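Local structure of B-agarase (Agarivorans gilvus, 5Z6P) at residues L305-I316 with F715-S726. The protein probably hydrolyses beta-glycosidic bonds of agarose as a family 50 glycoside hydrolase, a beta-agarase whose relatives include beta-galactosidases. Residues are numbered along the deposited sequence; the frame is centred on the assembly and turned at random.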
loop_
_atom_site.group_PDB
_atom_site.type_symbol
_atom_site.label_atom_id
_atom_site.label_comp_id
_atom_site.label_asym_id
_atom_site.label_seq_id
_atom_site.Cartn_x
_atom_site.Cartn_y
_atom_site.Cartn_z
ATOM N N LEU A 305 13.977 -3.872 0.081
ATOM C CA LEU A 305 13.117 -2.702 0.219
ATOM C C LEU A 305 12.780 -2.077 -1.135
ATOM O O LEU A 305 13.566 -2.131 -2.067
ATOM C CB LEU A 305 13.789 -1.646 1.100
ATOM C CG LEU A 305 14.485 -2.139 2.378
ATOM C CD1 LEU A 305 15.164 -0.976 3.104
ATOM C CD2 LEU A 305 13.504 -2.845 3.295
ATOM N N ASP A 306 11.593 -1.503 -1.219
ATOM C CA ASP A 306 11.168 -0.783 -2.396
ATOM C C ASP A 306 11.607 0.685 -2.352
ATOM O O ASP A 306 11.946 1.207 -1.295
ATOM C CB ASP A 306 9.652 -0.853 -2.534
ATOM C CG ASP A 306 9.147 -2.264 -2.705
ATOM O OD1 ASP A 306 9.830 -3.101 -3.340
ATOM O OD2 ASP A 306 8.057 -2.518 -2.170
ATOM N N ILE A 307 11.569 1.331 -3.514
ATOM C CA ILE A 307 11.839 2.760 -3.663
ATOM C C ILE A 307 13.252 3.108 -3.183
ATOM O O ILE A 307 13.433 3.787 -2.192
ATOM C CB ILE A 307 10.809 3.612 -2.908
ATOM C CG1 ILE A 307 9.387 3.107 -3.175
ATOM C CG2 ILE A 307 10.952 5.092 -3.295
ATOM C CD1 ILE A 307 8.833 3.484 -4.545
ATOM N N ILE A 308 14.255 2.624 -3.901
ATOM C CA ILE A 308 15.627 2.980 -3.603
ATOM C C ILE A 308 16.060 4.049 -4.613
ATOM O O ILE A 308 16.760 3.797 -5.580
ATOM C CB ILE A 308 16.525 1.741 -3.609
ATOM C CG1 ILE A 308 15.918 0.712 -2.641
ATOM C CG2 ILE A 308 17.942 2.107 -3.180
ATOM C CD1 ILE A 308 16.487 -0.641 -2.723
ATOM N N ARG A 309 15.606 5.261 -4.334
ATOM C CA ARG A 309 15.715 6.391 -5.240
ATOM C C ARG A 309 15.252 7.621 -4.467
ATOM O O ARG A 309 14.721 7.483 -3.353
ATOM C CB ARG A 309 14.867 6.175 -6.494
ATOM C CG ARG A 309 13.366 6.126 -6.228
ATOM C CD ARG A 309 12.571 5.854 -7.508
ATOM N NE ARG A 309 11.147 6.122 -7.345
ATOM C CZ ARG A 309 10.221 5.787 -8.241
ATOM N NH1 ARG A 309 10.582 5.177 -9.365
ATOM N NH2 ARG A 309 8.945 6.058 -8.018
ATOM N N LEU A 310 15.438 8.808 -5.047
ATOM C CA LEU A 310 15.103 10.050 -4.352
ATOM C C LEU A 310 13.750 10.632 -4.770
ATOM O O LEU A 310 13.168 11.435 -4.054
ATOM C CB LEU A 310 16.180 11.103 -4.583
ATOM C CG LEU A 310 17.556 10.883 -3.974
ATOM C CD1 LEU A 310 18.293 12.202 -3.911
ATOM C CD2 LEU A 310 17.475 10.225 -2.607
ATOM N N ALA A 311 13.253 10.193 -5.921
ATOM C CA ALA A 311 12.113 10.831 -6.573
ATOM C C ALA A 311 10.849 10.903 -5.725
ATOM O O ALA A 311 9.987 11.734 -5.978
ATOM C CB ALA A 311 11.812 10.111 -7.879
ATOM N N ASN A 312 10.721 10.030 -4.729
ATOM C CA ASN A 312 9.518 10.026 -3.908
ATOM C C ASN A 312 9.682 10.793 -2.581
ATOM O O ASN A 312 8.760 10.800 -1.766
ATOM C CB ASN A 312 9.058 8.578 -3.610
ATOM C CG ASN A 312 8.491 7.851 -4.838
ATOM O OD1 ASN A 312 9.085 7.844 -5.906
ATOM N ND2 ASN A 312 7.346 7.217 -4.662
ATOM N N THR A 313 10.831 11.450 -2.383
ATOM C CA THR A 313 11.133 12.182 -1.145
ATOM C C THR A 313 10.725 13.684 -1.150
ATOM O O THR A 313 10.777 14.359 -0.131
ATOM C CB THR A 313 12.651 12.083 -0.818
ATOM O OG1 THR A 313 13.428 12.731 -1.837
ATOM C CG2 THR A 313 13.078 10.622 -0.743
ATOM N N SER A 314 10.298 14.205 -2.285
ATOM C CA SER A 314 9.963 15.620 -2.343
ATOM C C SER A 314 8.608 15.915 -1.700
ATOM O O SER A 314 7.723 15.073 -1.667
ATOM C CB SER A 314 9.989 16.114 -3.786
ATOM O OG SER A 314 8.773 15.826 -4.439
ATOM N N THR A 315 8.485 17.120 -1.160
ATOM C CA THR A 315 7.282 17.580 -0.493
ATOM C C THR A 315 6.947 19.023 -0.948
ATOM O O THR A 315 7.836 19.791 -1.314
ATOM C CB THR A 315 7.462 17.499 1.047
ATOM O OG1 THR A 315 6.212 17.702 1.702
ATOM C CG2 THR A 315 8.487 18.537 1.541
ATOM N N ILE A 316 5.672 19.387 -0.927
ATOM C CA ILE A 316 5.243 20.709 -1.369
ATOM C C ILE A 316 5.644 21.792 -0.352
ATOM O O ILE A 316 5.368 21.662 0.841
ATOM C CB ILE A 316 3.720 20.744 -1.599
ATOM C CG1 ILE A 316 3.354 19.918 -2.836
ATOM C CG2 ILE A 316 3.215 22.175 -1.736
ATOM C CD1 ILE A 316 3.794 20.534 -4.156
ATOM N N PHE A 715 7.799 -1.840 1.642
ATOM C CA PHE A 715 7.583 -0.490 1.120
ATOM C C PHE A 715 7.591 0.458 2.321
ATOM O O PHE A 715 6.598 0.545 3.020
ATOM C CB PHE A 715 6.255 -0.417 0.347
ATOM C CG PHE A 715 6.093 0.823 -0.509
ATOM C CD1 PHE A 715 5.841 2.053 0.068
ATOM C CD2 PHE A 715 6.160 0.747 -1.886
ATOM C CE1 PHE A 715 5.674 3.196 -0.712
ATOM C CE2 PHE A 715 5.992 1.888 -2.671
ATOM C CZ PHE A 715 5.741 3.111 -2.074
ATOM N N GLN A 716 8.669 1.205 2.548
ATOM C CA GLN A 716 9.714 1.523 1.590
ATOM C C GLN A 716 11.012 1.852 2.353
ATOM O O GLN A 716 11.018 1.882 3.575
ATOM C CB GLN A 716 9.291 2.722 0.721
ATOM C CG GLN A 716 8.943 3.933 1.585
ATOM C CD GLN A 716 8.516 5.176 0.806
ATOM O OE1 GLN A 716 8.572 5.204 -0.413
ATOM N NE2 GLN A 716 8.094 6.215 1.533
ATOM N N TYR A 717 12.096 2.093 1.619
ATOM C CA TYR A 717 13.410 2.415 2.189
ATOM C C TYR A 717 13.327 3.612 3.152
ATOM O O TYR A 717 13.699 3.516 4.315
ATOM C CB TYR A 717 14.385 2.723 1.066
ATOM C CG TYR A 717 15.838 2.950 1.430
ATOM C CD1 TYR A 717 16.378 2.466 2.616
ATOM C CD2 TYR A 717 16.677 3.633 0.558
ATOM C CE1 TYR A 717 17.701 2.654 2.928
ATOM C CE2 TYR A 717 18.007 3.836 0.859
ATOM C CZ TYR A 717 18.519 3.335 2.055
ATOM O OH TYR A 717 19.846 3.518 2.376
ATOM N N ILE A 718 12.793 4.714 2.641
ATOM C CA ILE A 718 12.810 6.024 3.307
ATOM C C ILE A 718 11.435 6.405 3.850
ATOM O O ILE A 718 10.438 6.214 3.167
ATOM C CB ILE A 718 13.297 7.117 2.319
ATOM C CG1 ILE A 718 14.661 6.731 1.725
ATOM C CG2 ILE A 718 13.334 8.496 2.966
ATOM C CD1 ILE A 718 14.946 7.386 0.400
ATOM N N ASP A 719 11.375 6.929 5.075
ATOM C CA ASP A 719 10.162 7.582 5.573
ATOM C C ASP A 719 9.506 8.472 4.492
ATOM O O ASP A 719 10.219 9.137 3.737
ATOM C CB ASP A 719 10.493 8.451 6.803
ATOM C CG ASP A 719 10.203 7.757 8.132
ATOM O OD1 ASP A 719 9.602 6.663 8.125
ATOM O OD2 ASP A 719 10.558 8.332 9.192
ATOM N N SER A 720 8.171 8.485 4.423
ATOM C CA SER A 720 7.464 9.555 3.711
ATOM C C SER A 720 7.807 10.901 4.343
ATOM O O SER A 720 8.055 10.956 5.538
ATOM C CB SER A 720 5.939 9.398 3.773
ATOM O OG SER A 720 5.476 8.130 3.371
ATOM N N PRO A 721 7.757 11.995 3.560
ATOM C CA PRO A 721 7.828 13.317 4.201
ATOM C C PRO A 721 6.654 13.494 5.145
ATOM O O PRO A 721 5.575 13.021 4.832
ATOM C CB PRO A 721 7.741 14.302 3.028
ATOM C CG PRO A 721 8.094 13.515 1.828
ATOM C CD PRO A 721 7.667 12.100 2.097
ATOM N N ILE A 722 6.865 14.148 6.283
ATOM C CA ILE A 722 5.808 14.305 7.288
ATOM C C ILE A 722 4.700 15.188 6.731
ATOM O O ILE A 722 3.529 15.055 7.090
ATOM C CB ILE A 722 6.376 14.896 8.618
ATOM C CG1 ILE A 722 7.337 13.893 9.264
ATOM C CG2 ILE A 722 5.261 15.250 9.596
ATOM C CD1 ILE A 722 8.077 14.414 10.471
ATOM N N THR A 723 5.085 16.070 5.816
ATOM C CA THR A 723 4.152 16.959 5.128
ATOM C C THR A 723 3.598 16.328 3.846
ATOM O O THR A 723 2.861 16.953 3.107
ATOM C CB THR A 723 4.843 18.296 4.779
ATOM O OG1 THR A 723 6.156 18.014 4.300
ATOM C CG2 THR A 723 4.953 19.194 6.010
ATOM N N GLY A 724 3.972 15.089 3.581
ATOM C CA GLY A 724 3.446 14.392 2.420
ATOM C C GLY A 724 4.262 14.459 1.142
ATOM O O GLY A 724 4.848 15.494 0.803
ATOM N N ARG A 725 4.297 13.323 0.443
ATOM C CA ARG A 725 4.783 13.232 -0.925
ATOM C C ARG A 725 4.061 14.226 -1.794
ATOM O O ARG A 725 2.841 14.274 -1.768
ATOM C CB ARG A 725 4.551 11.841 -1.508
ATOM C CG ARG A 725 5.656 10.888 -1.321
ATOM C CD ARG A 725 5.480 9.699 -2.257
ATOM N NE ARG A 725 5.690 10.092 -3.637
ATOM C CZ ARG A 725 5.071 9.553 -4.683
ATOM N NH1 ARG A 725 4.165 8.590 -4.518
ATOM N NH2 ARG A 725 5.359 9.995 -5.901
ATOM N N SER A 726 4.816 14.977 -2.590
ATOM C CA SER A 726 4.252 16.006 -3.466
ATOM C C SER A 726 3.142 15.485 -4.354
ATOM O O SER A 726 2.069 16.081 -4.436
ATOM C CB SER A 726 5.347 16.615 -4.347
ATOM O OG SER A 726 6.376 17.152 -3.559
HETATM O O HOH W 1 12.064 4.979 0.086
HETATM O O HOH W 2 6.639 6.624 -1.876
HETATM O O HOH W 3 7.613 9.057 0.180
HETATM O O HOH W 4 3.325 17.642 -0.010
#
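N312 lays its amide over one face of the R725 guanidinium, with ND2 3.3 Å from CZ and the two planes 25° apart. This stack belongs to a pair of loops that leave neighbouring parallel strands, 299-305 and 709-714, consistent with the (β/α)8 barrel expected of a family 50 glycoside hydrolase. Two donors cannot bond to each other, but their flat groups can stack, and each has an acceptor of its own: ND2 gives a hydrogen to a water also bound by Q716 OE1, while R725 NH1 forms a salt bridge with D728. The amide's OD1 is gripped by R309 NE and NH2, which hold the oxygen in place while the water restrains ND2.

Near the strand ends, Y717 N donates to D306 O (3.0 Å, 158° at the hydrogen). L305 CD1 meets Y717 CD1 obliquely at 3.7 Å, while the tyrosine hydroxyl bonds to R424 and T421. The slim CG1-CD1 branch of I307 packs against CE2 of F715, which precedes a cis peptide bond.

At the far end, S726 N donates to S314 O, and the hydroxyls S314 OG and S726 OG hydrogen-bond at 2.9 Å, either one able to donate. P721, starting a type I turn, sets its CB 3.8 Å from T315 CB. That turn ends at G724, where a CB would jam against the preceding carbonyl oxygen; G724 O accepts from T315 OG1 at 2.7 Å.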